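Local atomic coordinates of fructokinase (Xylella fastidiosa Temecula1, PDB entry 3LJS), a protein that probably phosphorylates fructose at the expense of ATP, as a carbohydrate kinase of the PfkB family in the ribokinase clan. Residues 6-11 with 128-133; 54-59 with 115-120; 269-274 with 293-298. All blocks are in the same frame, centred on the assembly; numbering follows the deposited sequence.

Interaction 1. Residues 6-11 with 128-133; sequences TILCFG and SDALIF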
ATOM      1  N   THR B   6     -22.505 -19.033 -17.690  1.00 20.98           N
ATOM      2  CA  THR B   6     -21.512 -18.435 -16.804  1.00 21.48           C
ATOM      3  C   THR B   6     -21.465 -16.921 -16.901  1.00 20.38           C
ATOM      4  O   THR B   6     -21.539 -16.355 -17.991  1.00 21.62           O
ATOM      5  CB  THR B   6     -20.103 -19.003 -17.093  1.00 21.81           C
ATOM      6  OG1 THR B   6     -20.135 -20.430 -16.988  1.00 23.74           O
ATOM      7  CG2 THR B   6     -19.077 -18.447 -16.098  1.00 19.31           C
ATOM      8  N   ILE B   7     -21.381 -16.275 -15.743  1.00 19.78           N
ATOM      9  CA  ILE B   7     -21.281 -14.829 -15.673  1.00 18.32           C
ATOM     10  C   ILE B   7     -19.799 -14.549 -15.491  1.00 19.30           C
ATOM     11  O   ILE B   7     -19.171 -15.018 -14.544  1.00 20.52           O
ATOM     12  CB  ILE B   7     -22.072 -14.268 -14.484  1.00 19.63           C
ATOM     13  CG1 ILE B   7     -23.560 -14.540 -14.711  1.00 17.71           C
ATOM     14  CG2 ILE B   7     -21.811 -12.760 -14.332  1.00 17.55           C
ATOM     15  CD1 ILE B   7     -24.435 -14.213 -13.533  1.00 19.16           C
ATOM     16  N   LEU B   8     -19.241 -13.804 -16.428  1.00 19.50           N
ATOM     17  CA  LEU B   8     -17.832 -13.476 -16.406  1.00 21.16           C
ATOM     18  C   LEU B   8     -17.649 -12.047 -15.905  1.00 20.63           C
ATOM     19  O   LEU B   8     -18.085 -11.094 -16.545  1.00 21.71           O
ATOM     20  CB  LEU B   8     -17.292 -13.683 -17.824  1.00 24.69           C
ATOM     21  CG  LEU B   8     -15.986 -13.126 -18.362  1.00 31.13           C
ATOM     22  CD1 LEU B   8     -15.008 -12.871 -17.254  1.00 29.90           C
ATOM     23  CD2 LEU B   8     -15.443 -14.113 -19.399  1.00 30.95           C
ATOM     24  N   CYS B   9     -17.038 -11.914 -14.732  1.00 19.24           N
ATOM     25  CA  CYS B   9     -16.794 -10.603 -14.132  1.00 19.03           C
ATOM     26  C   CYS B   9     -15.338 -10.246 -14.357  1.00 18.82           C
ATOM     27  O   CYS B   9     -14.443 -10.951 -13.899  1.00 19.51           O
ATOM     28  CB  CYS B   9     -17.098 -10.640 -12.634  1.00 18.61           C
ATOM     29  SG  CYS B   9     -18.848 -10.913 -12.263  1.00 19.25           S
ATOM     30  N   PHE B  10     -15.101  -9.142 -15.052  1.00 18.36           N
ATOM     31  CA  PHE B  10     -13.739  -8.745 -15.369  1.00 18.79           C
ATOM     32  C   PHE B  10     -13.254  -7.445 -14.745  1.00 18.39           C
ATOM     33  O   PHE B  10     -13.999  -6.476 -14.637  1.00 18.56           O
ATOM     34  CB  PHE B  10     -13.586  -8.634 -16.890  1.00 19.36           C
ATOM     35  CG  PHE B  10     -12.260  -8.076 -17.318  1.00 20.63           C
ATOM     36  CD1 PHE B  10     -11.137  -8.893 -17.380  1.00 20.45           C
ATOM     37  CD2 PHE B  10     -12.121  -6.720 -17.604  1.00 20.18           C
ATOM     38  CE1 PHE B  10      -9.890  -8.364 -17.722  1.00 20.45           C
ATOM     39  CE2 PHE B  10     -10.879  -6.184 -17.945  1.00 18.65           C
ATOM     40  CZ  PHE B  10      -9.766  -7.007 -18.002  1.00 19.49           C
ATOM     41  N   GLY B  11     -11.986  -7.419 -14.355  1.00 20.79           N
ATOM     42  CA  GLY B  11     -11.449  -6.194 -13.805  1.00 20.37           C
ATOM     43  C   GLY B  11     -10.553  -6.307 -12.597  1.00 20.23           C
ATOM     44  O   GLY B  11      -9.666  -7.155 -12.519  1.00 20.02           O
ATOM     45  N   SER B 128     -16.466 -18.831 -24.377  1.00 28.31           N
ATOM     46  CA  SER B 128     -17.324 -19.870 -24.944  1.00 31.68           C
ATOM     47  C   SER B 128     -18.490 -20.174 -24.011  1.00 30.66           C
ATOM     48  O   SER B 128     -19.637 -20.248 -24.448  1.00 31.70           O
ATOM     49  CB  SER B 128     -16.534 -21.159 -25.188  1.00 31.76           C
ATOM     50  OG  SER B 128     -15.582 -20.979 -26.218  1.00 38.67           O
ATOM     51  N   ASP B 129     -18.189 -20.338 -22.726  1.00 30.57           N
ATOM     52  CA  ASP B 129     -19.209 -20.656 -21.729  1.00 31.53           C
ATOM     53  C   ASP B 129     -19.919 -19.443 -21.129  1.00 28.62           C
ATOM     54  O   ASP B 129     -20.866 -19.602 -20.363  1.00 27.56           O
ATOM     55  CB  ASP B 129     -18.595 -21.466 -20.578  1.00 36.91           C
ATOM     56  CG  ASP B 129     -17.822 -22.683 -21.062  1.00 42.77           C
ATOM     57  OD1 ASP B 129     -18.338 -23.419 -21.933  1.00 45.48           O
ATOM     58  OD2 ASP B 129     -16.698 -22.907 -20.560  1.00 45.85           O
ATOM     59  N   ALA B 130     -19.478 -18.237 -21.475  1.00 25.18           N
ATOM     60  CA  ALA B 130     -20.089 -17.038 -20.913  1.00 23.32           C
ATOM     61  C   ALA B 130     -21.394 -16.581 -21.554  1.00 20.95           C
ATOM     62  O   ALA B 130     -21.532 -16.534 -22.775  1.00 20.98           O
ATOM     63  CB  ALA B 130     -19.089 -15.888 -20.936  1.00 22.13           C
ATOM     64  N   LEU B 131     -22.353 -16.239 -20.705  1.00 19.52           N
ATOM     65  CA  LEU B 131     -23.633 -15.727 -21.163  1.00 19.62           C
ATOM     66  C   LEU B 131     -23.638 -14.224 -20.878  1.00 19.20           C
ATOM     67  O   LEU B 131     -24.360 -13.459 -21.520  1.00 19.88           O
ATOM     68  CB  LEU B 131     -24.787 -16.404 -20.417  1.00 19.88           C
ATOM     69  CG  LEU B 131     -26.195 -15.850 -20.685  1.00 21.76           C
ATOM     70  CD1 LEU B 131     -26.484 -15.846 -22.180  1.00 21.68           C
ATOM     71  CD2 LEU B 131     -27.220 -16.695 -19.940  1.00 21.81           C
ATOM     72  N   ILE B 132     -22.814 -13.814 -19.914  1.00 18.66           N
ATOM     73  CA  ILE B 132     -22.700 -12.406 -19.515  1.00 17.54           C
ATOM     74  C   ILE B 132     -21.242 -12.031 -19.235  1.00 17.39           C
ATOM     75  O   ILE B 132     -20.483 -12.833 -18.690  1.00 18.66           O
ATOM     76  CB  ILE B 132     -23.522 -12.125 -18.229  1.00 17.73           C
ATOM     77  CG1 ILE B 132     -24.988 -12.504 -18.461  1.00 18.57           C
ATOM     78  CG2 ILE B 132     -23.421 -10.640 -17.842  1.00 17.16           C
ATOM     79  CD1 ILE B 132     -25.869 -12.323 -17.237  1.00 17.10           C
ATOM     80  N   PHE B 133     -20.856 -10.818 -19.632  1.00 16.45           N
ATOM     81  CA  PHE B 133     -19.510 -10.291 -19.390  1.00 15.45           C
ATOM     82  C   PHE B 133     -19.754  -8.968 -18.666  1.00 16.68           C
ATOM     83  O   PHE B 133     -20.360  -8.051 -19.226  1.00 16.63           O
ATOM     84  CB  PHE B 133     -18.780 -10.026 -20.714  1.00 16.56           C
ATOM     85  CG  PHE B 133     -17.389  -9.443 -20.553  1.00 17.61           C
ATOM     86  CD1 PHE B 133     -16.276 -10.273 -20.466  1.00 18.84           C
ATOM     87  CD2 PHE B 133     -17.196  -8.061 -20.514  1.00 18.99           C
ATOM     88  CE1 PHE B 133     -14.987  -9.742 -20.348  1.00 18.63           C
ATOM     89  CE2 PHE B 133     -15.907  -7.512 -20.395  1.00 19.15           C
ATOM     90  CZ  PHE B 133     -14.803  -8.355 -20.313  1.00 20.63           C
TER
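The rings of F10 and F133 lie side by side and point the same way, their planes only 19° apart but slid so far that they barely overlap, with centroids 6.0 Å apart. The touching falls to F133 CZ, which meets F10 CB at 3.6 Å on an oblique approach. Two atoms round the ring, F133 CD1 lies 3.6 Å from L8 CG, so the phenyl rests along both L8 and F10. CG is anti to the backbone N in F10 and in F133 (chi1 178° in the latter), which sends both rings off the same side of the sheet, where M153 and A156 of helix 143-158 touch F133 and V148 and T149 touch F10. Further rings meet F10 from F117, edge-to-face, and from F122. The two backbones are neighbouring parallel strands in the central sheet of the ribokinase-type alpha/beta fold, with 6-10 held between 53-60 and 130-136. L8 N donates to I132 O at 2.8 Å. Toward T6 the register slips by one residue in a beta bulge: T6 pairs with A130, but I7 with I132. The carbonyl of T6 spans the irregularity, its O accepting L131 N at 2.8 Å and I132 N in a weak, longer bond, while A130 CA adds a CA-H...O contact. T6 N closes the start of the pairing on D129 O at 3.2 Å, near the passage from helix 124-129 into the strand. On the reverse side of the sheet I7 and I132 run alongside each other, I7 CG1 touching I132 CD1 at 4.1 Å, and both side chains pack on L269 of helix 262-275.

Interaction 2. Residues 54-59 with 115-120; sequences QFVGML and LLFRVE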
ATOM      1  N   GLN B  54     -17.370 -16.653 -12.951  1.00 19.34           N
ATOM      2  CA  GLN B  54     -15.925 -16.681 -13.007  1.00 20.90           C
ATOM      3  C   GLN B  54     -15.410 -15.252 -12.892  1.00 19.94           C
ATOM      4  O   GLN B  54     -16.041 -14.317 -13.391  1.00 19.39           O
ATOM      5  CB  GLN B  54     -15.499 -17.304 -14.342  1.00 25.04           C
ATOM      6  CG  GLN B  54     -14.021 -17.271 -14.643  1.00 34.30           C
ATOM      7  CD  GLN B  54     -13.694 -17.909 -15.986  1.00 34.87           C
ATOM      8  OE1 GLN B  54     -14.574 -18.097 -16.825  1.00 36.78           O
ATOM      9  NE2 GLN B  54     -12.425 -18.229 -16.197  1.00 38.23           N
ATOM     10  N   PHE B  55     -14.294 -15.071 -12.193  1.00 20.12           N
ATOM     11  CA  PHE B  55     -13.696 -13.746 -12.096  1.00 18.89           C
ATOM     12  C   PHE B  55     -12.459 -13.782 -12.975  1.00 20.31           C
ATOM     13  O   PHE B  55     -11.599 -14.651 -12.811  1.00 20.45           O
ATOM     14  CB  PHE B  55     -13.271 -13.396 -10.673  1.00 18.79           C
ATOM     15  CG  PHE B  55     -12.561 -12.068 -10.577  1.00 19.65           C
ATOM     16  CD1 PHE B  55     -13.278 -10.873 -10.573  1.00 20.42           C
ATOM     17  CD2 PHE B  55     -11.172 -12.012 -10.561  1.00 19.80           C
ATOM     18  CE1 PHE B  55     -12.620  -9.638 -10.558  1.00 20.52           C
ATOM     19  CE2 PHE B  55     -10.502 -10.782 -10.547  1.00 21.69           C
ATOM     20  CZ  PHE B  55     -11.232  -9.593 -10.546  1.00 20.97           C
ATOM     21  N   VAL B  56     -12.376 -12.842 -13.911  1.00 19.98           N
ATOM     22  CA  VAL B  56     -11.242 -12.761 -14.821  1.00 18.82           C
ATOM     23  C   VAL B  56     -10.472 -11.475 -14.541  1.00 18.88           C
ATOM     24  O   VAL B  56     -11.018 -10.374 -14.608  1.00 18.41           O
ATOM     25  CB  VAL B  56     -11.711 -12.787 -16.294  1.00 20.58           C
ATOM     26  CG1 VAL B  56     -10.526 -12.553 -17.237  1.00 18.67           C
ATOM     27  CG2 VAL B  56     -12.352 -14.142 -16.596  1.00 21.52           C
ATOM     28  N   GLY B  57      -9.200 -11.631 -14.208  1.00 19.81           N
ATOM     29  CA  GLY B  57      -8.372 -10.486 -13.900  1.00 19.50           C
ATOM     30  C   GLY B  57      -7.030 -10.948 -13.377  1.00 21.82           C
ATOM     31  O   GLY B  57      -6.776 -12.152 -13.257  1.00 20.26           O
HETATM   32  N   MSE B  58      -6.173  -9.988 -13.047  1.00 20.98           N
HETATM   33  CA  MSE B  58      -4.845 -10.308 -12.561  1.00 22.61           C
HETATM   34  C   MSE B  58      -4.680  -9.974 -11.087  1.00 21.10           C
HETATM   35  O   MSE B  58      -5.055  -8.891 -10.644  1.00 21.26           O
HETATM   36  CB  MSE B  58      -3.807  -9.552 -13.396  1.00 24.95           C
HETATM   37  CG  MSE B  58      -2.365  -9.893 -13.069  1.00 33.84           C
HETATM   38 SE   MSE B  58      -1.180  -9.208 -14.441  1.00 47.02          SE
HETATM   39  CE  MSE B  58      -0.994 -10.831 -15.483  1.00 39.81           C
ATOM     40  N   LEU B  59      -4.127 -10.923 -10.339  1.00 22.52           N
ATOM     41  CA  LEU B  59      -3.870 -10.760  -8.912  1.00 23.90           C
ATOM     42  C   LEU B  59      -2.357 -10.782  -8.703  1.00 25.39           C
ATOM     43  O   LEU B  59      -1.636 -11.466  -9.430  1.00 25.64           O
ATOM     44  CB  LEU B  59      -4.492 -11.909  -8.113  1.00 25.08           C
ATOM     45  CG  LEU B  59      -5.990 -12.169  -8.269  1.00 25.52           C
ATOM     46  CD1 LEU B  59      -6.428 -13.261  -7.298  1.00 24.25           C
ATOM     47  CD2 LEU B  59      -6.757 -10.894  -8.012  1.00 26.48           C
ATOM     48  N   LEU B 115      -3.910  -3.896 -13.052  1.00 22.46           N
ATOM     49  CA  LEU B 115      -3.707  -3.036 -14.220  1.00 23.00           C
ATOM     50  C   LEU B 115      -2.854  -3.686 -15.312  1.00 22.47           C
ATOM     51  O   LEU B 115      -2.787  -3.183 -16.431  1.00 21.73           O
ATOM     52  CB  LEU B 115      -3.016  -1.733 -13.803  1.00 24.43           C
ATOM     53  CG  LEU B 115      -3.783  -0.455 -13.447  1.00 28.36           C
ATOM     54  CD1 LEU B 115      -5.266  -0.618 -13.658  1.00 28.13           C
ATOM     55  CD2 LEU B 115      -3.463  -0.082 -12.018  1.00 26.05           C
ATOM     56  N   LEU B 116      -2.209  -4.801 -14.987  1.00 22.17           N
ATOM     57  CA  LEU B 116      -1.324  -5.470 -15.939  1.00 22.46           C
ATOM     58  C   LEU B 116      -1.939  -6.600 -16.755  1.00 22.52           C
ATOM     59  O   LEU B 116      -1.240  -7.276 -17.512  1.00 20.56           O
ATOM     60  CB  LEU B 116      -0.077  -5.973 -15.201  1.00 22.69           C
ATOM     61  CG  LEU B 116       1.150  -5.051 -15.101  1.00 28.21           C
ATOM     62  CD1 LEU B 116       0.783  -3.596 -15.273  1.00 29.38           C
ATOM     63  CD2 LEU B 116       1.830  -5.291 -13.763  1.00 27.82           C
ATOM     64  N   PHE B 117      -3.241  -6.814 -16.606  1.00 22.33           N
ATOM     65  CA  PHE B 117      -3.914  -7.855 -17.376  1.00 21.37           C
ATOM     66  C   PHE B 117      -3.882  -7.397 -18.837  1.00 20.22           C
ATOM     67  O   PHE B 117      -4.175  -6.243 -19.133  1.00 20.10           O
ATOM     68  CB  PHE B 117      -5.370  -7.999 -16.916  1.00 20.07           C
ATOM     69  CG  PHE B 117      -6.074  -9.204 -17.481  1.00 20.98           C
ATOM     70  CD1 PHE B 117      -6.256 -10.347 -16.705  1.00 19.98           C
ATOM     71  CD2 PHE B 117      -6.560  -9.198 -18.788  1.00 20.19           C
ATOM     72  CE1 PHE B 117      -6.917 -11.469 -17.221  1.00 20.36           C
ATOM     73  CE2 PHE B 117      -7.220 -10.314 -19.314  1.00 20.44           C
ATOM     74  CZ  PHE B 117      -7.399 -11.450 -18.527  1.00 19.60           C
ATOM     75  N   ARG B 118      -3.512  -8.290 -19.747  1.00 21.65           N
ATOM     76  CA  ARG B 118      -3.460  -7.938 -21.164  1.00 22.57           C
ATOM     77  C   ARG B 118      -4.325  -8.898 -21.969  1.00 22.46           C
ATOM     78  O   ARG B 118      -4.686  -9.970 -21.480  1.00 22.57           O
ATOM     79  CB  ARG B 118      -2.008  -7.956 -21.673  1.00 25.23           C
ATOM     80  CG  ARG B 118      -1.144  -6.818 -21.101  1.00 26.56           C
ATOM     81  CD  ARG B 118      -1.678  -5.439 -21.512  1.00 29.92           C
ATOM     82  NE  ARG B 118      -0.961  -4.338 -20.865  1.00 31.51           N
ATOM     83  CZ  ARG B 118      -1.365  -3.707 -19.763  1.00 34.08           C
ATOM     84  NH1 ARG B 118      -2.505  -4.045 -19.159  1.00 28.88           N
ATOM     85  NH2 ARG B 118      -0.614  -2.740 -19.249  1.00 33.85           N
ATOM     86  N   VAL B 119      -4.660  -8.514 -23.197  1.00 22.48           N
ATOM     87  CA  VAL B 119      -5.518  -9.339 -24.041  1.00 24.14           C
ATOM     88  C   VAL B 119      -5.065 -10.791 -24.135  1.00 24.66           C
ATOM     89  O   VAL B 119      -5.893 -11.699 -24.205  1.00 24.28           O
ATOM     90  CB  VAL B 119      -5.644  -8.737 -25.457  1.00 24.28           C
ATOM     91  CG1 VAL B 119      -6.446  -9.670 -26.353  1.00 27.90           C
ATOM     92  CG2 VAL B 119      -6.337  -7.380 -25.372  1.00 25.10           C
ATOM     93  N   GLU B 120      -3.752 -11.007 -24.121  1.00 25.27           N
ATOM     94  CA  GLU B 120      -3.190 -12.354 -24.196  1.00 28.10           C
ATOM     95  C   GLU B 120      -3.598 -13.215 -22.995  1.00 27.37           C
ATOM     96  O   GLU B 120      -3.506 -14.443 -23.047  1.00 26.53           O
ATOM     97  CB  GLU B 120      -1.662 -12.273 -24.253  1.00 33.00           C
ATOM     98  CG  GLU B 120      -1.044 -11.774 -22.952  1.00 38.80           C
ATOM     99  CD  GLU B 120       0.375 -11.264 -23.120  1.00 43.41           C
ATOM    100  OE1 GLU B 120       0.569 -10.293 -23.881  1.00 46.63           O
ATOM    101  OE2 GLU B 120       1.291 -11.828 -22.485  1.00 45.68           O
TER
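R118 NH1 bridges two carbonyls of its own loop while L116 and F117, beside it, touch strand 53-60. It donates to F117 O at 2.8 Å, from above the carbonyl plane, and to L115 O at 2.9 Å; the two bonds tie the loop to itself on the side away from the strand. The contact itself is apolar. F117, with CG anti to its N (chi1 -170°), extends its ring toward the bend at G57: CD1 lies 3.5 Å from G57 C, and CZ reaches V56 CG1 at 3.6 Å, both obliquely. M58 N sits at the ring edge, near its plane, 3.7 Å from F117 CD1. M58, modelled as selenomethionine, is extended through chi2 and then bends at chi3 (-97°), bringing SE against L116 CB at 3.5 Å. Rings of H121 and F122 each meet F117 edge-to-face, making it part of an aromatic cluster. The 115-120 loop, which leads from strand 103-108 to helix 124-129, thereby lies over the bend of strand 53-60, with V148 of helix 143-158 also on F117 and strand 82-85 touching M58.

Interaction 3. Residues 269-274 with 293-298; sequences LYTFAQ and VSTLRF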
ATOM      1  N   LEU B 269     -27.691  -9.820 -12.646  1.00 14.13           N
ATOM      2  CA  LEU B 269     -27.038 -10.704 -13.607  1.00 16.98           C
ATOM      3  C   LEU B 269     -27.336 -12.169 -13.291  1.00 17.36           C
ATOM      4  O   LEU B 269     -27.518 -12.979 -14.198  1.00 18.18           O
ATOM      5  CB  LEU B 269     -25.529 -10.445 -13.628  1.00 16.80           C
ATOM      6  CG  LEU B 269     -25.128  -8.998 -13.979  1.00 17.51           C
ATOM      7  CD1 LEU B 269     -23.604  -8.892 -14.068  1.00 17.18           C
ATOM      8  CD2 LEU B 269     -25.757  -8.592 -15.310  1.00 17.35           C
ATOM      9  N   TYR B 270     -27.392 -12.504 -12.004  1.00 17.94           N
ATOM     10  CA  TYR B 270     -27.705 -13.870 -11.596  1.00 18.89           C
ATOM     11  C   TYR B 270     -29.054 -14.281 -12.192  1.00 18.65           C
ATOM     12  O   TYR B 270     -29.188 -15.370 -12.756  1.00 18.06           O
ATOM     13  CB  TYR B 270     -27.788 -13.983 -10.069  1.00 17.48           C
ATOM     14  CG  TYR B 270     -28.493 -15.245  -9.602  1.00 18.05           C
ATOM     15  CD1 TYR B 270     -27.828 -16.475  -9.560  1.00 18.07           C
ATOM     16  CD2 TYR B 270     -29.845 -15.220  -9.271  1.00 18.04           C
ATOM     17  CE1 TYR B 270     -28.505 -17.652  -9.204  1.00 17.24           C
ATOM     18  CE2 TYR B 270     -30.529 -16.381  -8.918  1.00 18.67           C
ATOM     19  CZ  TYR B 270     -29.858 -17.592  -8.888  1.00 19.18           C
ATOM     20  OH  TYR B 270     -30.561 -18.735  -8.561  1.00 19.90           O
ATOM     21  N   THR B 271     -30.050 -13.408 -12.059  1.00 17.62           N
ATOM     22  CA  THR B 271     -31.382 -13.705 -12.573  1.00 19.90           C
ATOM     23  C   THR B 271     -31.395 -13.817 -14.090  1.00 19.97           C
ATOM     24  O   THR B 271     -32.058 -14.702 -14.641  1.00 22.07           O
ATOM     25  CB  THR B 271     -32.411 -12.648 -12.121  1.00 21.69           C
ATOM     26  OG1 THR B 271     -32.388 -12.544 -10.690  1.00 20.99           O
ATOM     27  CG2 THR B 271     -33.806 -13.063 -12.539  1.00 23.31           C
ATOM     28  N   PHE B 272     -30.660 -12.931 -14.765  1.00 19.41           N
ATOM     29  CA  PHE B 272     -30.570 -12.953 -16.224  1.00 20.09           C
ATOM     30  C   PHE B 272     -30.078 -14.327 -16.685  1.00 21.39           C
ATOM     31  O   PHE B 272     -30.656 -14.942 -17.582  1.00 21.89           O
ATOM     32  CB  PHE B 272     -29.561 -11.916 -16.744  1.00 20.28           C
ATOM     33  CG  PHE B 272     -30.043 -10.489 -16.715  1.00 20.83           C
ATOM     34  CD1 PHE B 272     -31.354 -10.168 -16.383  1.00 22.34           C
ATOM     35  CD2 PHE B 272     -29.166  -9.457 -17.037  1.00 21.67           C
ATOM     36  CE1 PHE B 272     -31.782  -8.835 -16.373  1.00 24.23           C
ATOM     37  CE2 PHE B 272     -29.583  -8.128 -17.032  1.00 22.89           C
ATOM     38  CZ  PHE B 272     -30.891  -7.816 -16.699  1.00 23.56           C
ATOM     39  N   ALA B 273     -28.993 -14.788 -16.073  1.00 21.09           N
ATOM     40  CA  ALA B 273     -28.392 -16.065 -16.430  1.00 22.30           C
ATOM     41  C   ALA B 273     -29.322 -17.241 -16.167  1.00 23.36           C
ATOM     42  O   ALA B 273     -29.285 -18.234 -16.892  1.00 24.39           O
ATOM     43  CB  ALA B 273     -27.077 -16.251 -15.681  1.00 20.63           C
ATOM     44  N   GLN B 274     -30.148 -17.139 -15.129  1.00 22.87           N
ATOM     45  CA  GLN B 274     -31.091 -18.205 -14.806  1.00 23.80           C
ATOM     46  C   GLN B 274     -32.261 -18.247 -15.795  1.00 24.77           C
ATOM     47  O   GLN B 274     -32.681 -19.317 -16.233  1.00 25.51           O
ATOM     48  CB  GLN B 274     -31.660 -18.015 -13.391  1.00 23.34           C
ATOM     49  CG  GLN B 274     -30.674 -18.227 -12.242  1.00 24.05           C
ATOM     50  CD  GLN B 274     -30.187 -19.669 -12.127  1.00 27.67           C
ATOM     51  OE1 GLN B 274     -30.981 -20.610 -12.157  1.00 27.25           O
ATOM     52  NE2 GLN B 274     -28.878 -19.844 -11.984  1.00 26.47           N
ATOM     53  N   VAL B 293     -39.695  -5.439 -14.096  1.00 19.94           N
ATOM     54  CA  VAL B 293     -40.020  -5.129 -12.708  1.00 21.32           C
ATOM     55  C   VAL B 293     -39.801  -6.338 -11.797  1.00 22.01           C
ATOM     56  O   VAL B 293     -39.272  -6.208 -10.694  1.00 21.22           O
ATOM     57  CB  VAL B 293     -41.487  -4.649 -12.573  1.00 23.38           C
ATOM     58  CG1 VAL B 293     -41.868  -4.517 -11.109  1.00 22.98           C
ATOM     59  CG2 VAL B 293     -41.656  -3.309 -13.280  1.00 23.44           C
ATOM     60  N   SER B 294     -40.209  -7.515 -12.254  1.00 22.17           N
ATOM     61  CA  SER B 294     -40.039  -8.725 -11.458  1.00 25.01           C
ATOM     62  C   SER B 294     -38.569  -9.016 -11.182  1.00 25.20           C
ATOM     63  O   SER B 294     -38.181  -9.301 -10.050  1.00 26.12           O
ATOM     64  CB  SER B 294     -40.665  -9.925 -12.169  1.00 27.17           C
ATOM     65  OG  SER B 294     -40.326 -11.127 -11.499  1.00 31.19           O
ATOM     66  N   THR B 295     -37.748  -8.940 -12.221  1.00 24.88           N
ATOM     67  CA  THR B 295     -36.325  -9.209 -12.083  1.00 23.74           C
ATOM     68  C   THR B 295     -35.581  -8.163 -11.265  1.00 24.18           C
ATOM     69  O   THR B 295     -34.721  -8.503 -10.448  1.00 24.13           O
ATOM     70  CB  THR B 295     -35.658  -9.330 -13.461  1.00 25.42           C
ATOM     71  OG1 THR B 295     -36.093 -10.545 -14.081  1.00 24.83           O
ATOM     72  CG2 THR B 295     -34.134  -9.329 -13.334  1.00 25.82           C
ATOM     73  N   LEU B 296     -35.897  -6.891 -11.473  1.00 22.36           N
ATOM     74  CA  LEU B 296     -35.215  -5.856 -10.716  1.00 23.05           C
ATOM     75  C   LEU B 296     -35.646  -5.864  -9.250  1.00 22.65           C
ATOM     76  O   LEU B 296     -34.904  -5.401  -8.385  1.00 23.10           O
ATOM     77  CB  LEU B 296     -35.431  -4.487 -11.365  1.00 21.67           C
ATOM     78  CG  LEU B 296     -34.870  -4.455 -12.796  1.00 26.03           C
ATOM     79  CD1 LEU B 296     -35.091  -3.080 -13.406  1.00 26.02           C
ATOM     80  CD2 LEU B 296     -33.374  -4.808 -12.785  1.00 25.02           C
ATOM     81  N   ARG B 297     -36.840  -6.383  -8.962  1.00 22.60           N
ATOM     82  CA  ARG B 297     -37.276  -6.463  -7.568  1.00 21.89           C
ATOM     83  C   ARG B 297     -36.337  -7.437  -6.850  1.00 20.65           C
ATOM     84  O   ARG B 297     -35.947  -7.217  -5.701  1.00 19.71           O
ATOM     85  CB  ARG B 297     -38.712  -6.982  -7.452  1.00 22.78           C
ATOM     86  CG  ARG B 297     -39.087  -7.351  -6.012  1.00 23.52           C
ATOM     87  CD  ARG B 297     -40.490  -7.944  -5.889  1.00 25.40           C
ATOM     88  NE  ARG B 297     -41.521  -6.963  -6.219  1.00 27.70           N
ATOM     89  CZ  ARG B 297     -42.250  -6.983  -7.331  1.00 30.15           C
ATOM     90  NH1 ARG B 297     -42.074  -7.941  -8.235  1.00 26.47           N
ATOM     91  NH2 ARG B 297     -43.151  -6.034  -7.543  1.00 31.68           N
ATOM     92  N   PHE B 298     -35.993  -8.524  -7.535  1.00 18.91           N
ATOM     93  CA  PHE B 298     -35.083  -9.525  -6.982  1.00 18.91           C
ATOM     94  C   PHE B 298     -33.732  -8.865  -6.709  1.00 18.25           C
ATOM     95  O   PHE B 298     -33.154  -9.019  -5.630  1.00 18.96           O
ATOM     96  CB  PHE B 298     -34.887 -10.669  -7.983  1.00 17.38           C
ATOM     97  CG  PHE B 298     -33.975 -11.755  -7.495  1.00 19.79           C
ATOM     98  CD1 PHE B 298     -34.487 -12.855  -6.809  1.00 18.29           C
ATOM     99  CD2 PHE B 298     -32.596 -11.674  -7.704  1.00 18.32           C
ATOM    100  CE1 PHE B 298     -33.639 -13.861  -6.336  1.00 18.40           C
ATOM    101  CE2 PHE B 298     -31.738 -12.673  -7.235  1.00 18.52           C
ATOM    102  CZ  PHE B 298     -32.256 -13.770  -6.549  1.00 19.25           C
TER
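This is a buried helix-helix packing contact between helices 262-275 and 289-305, on the side of the central sheet where L269 and F272 rest on strand 130-136. The short segments run at 133° to each other, broadly antiparallel but well splayed, and their axes come within 9.6 Å. T271 and T295 mark the nearest backbone approach. Their side chains slide past each other in opposite directions, T271 CG2 lying 3.7 Å from T295 OG1 and 3.8 Å from T295 CG2. That same T295 methyl also meets the ring of F272, at CE1, the two side chains crossing at about a right angle. On the other flank of T271, F298 reaches across with CG anti to its backbone N (chi1 -179°). Its CD2 comes 3.1 Å from T271 OG1, a close oblique approach, and the neighbouring atom F298 CE2 lies 3.8 Å from Y270 CD2. The Y270 and F298 rings are inclined by 22° but slid apart, with little overlap. Q274 CG of the same helix lies over one face of Y270, toward its rim, 3.5 Å above the plane. L319 of helix 319-328 touches both Y270 and F298, so a third helix adjoins this aromatic pair. No hydrogen bond joins the two segments. T271 OG1 bonds to G267 O and T295 OG1 weakly to S291 O, each within its own helix, so the hydroxyls have partners without crossing the interface, and the helices are joined here by van der Waals packing of methyls, rings and the hydroxyl oxygens.

Interactions 1 and 2 share the central sheet: strand 6-10 pairs with strand 53-60, C9 O lying 2.8 Å from V56 N and I7 O 2.9 Å from Q54 N, both probable hydrogen bonds. Along the chain interaction 2 is nested inside the loop closed by interaction 1. Interaction 3 follows later, yet its helix 262-275 packs on the sheet, with I132 CD1 3.7 Å from F272 CB. Interactions 2 and 3 do not touch, their nearest atoms being about 9 Å apart. K195, an ATP-binding residue, has its side chain about 12 Å from that of I132 and about 10 Å from that of F272; interaction 2 lies away from the known nucleotide-binding residues.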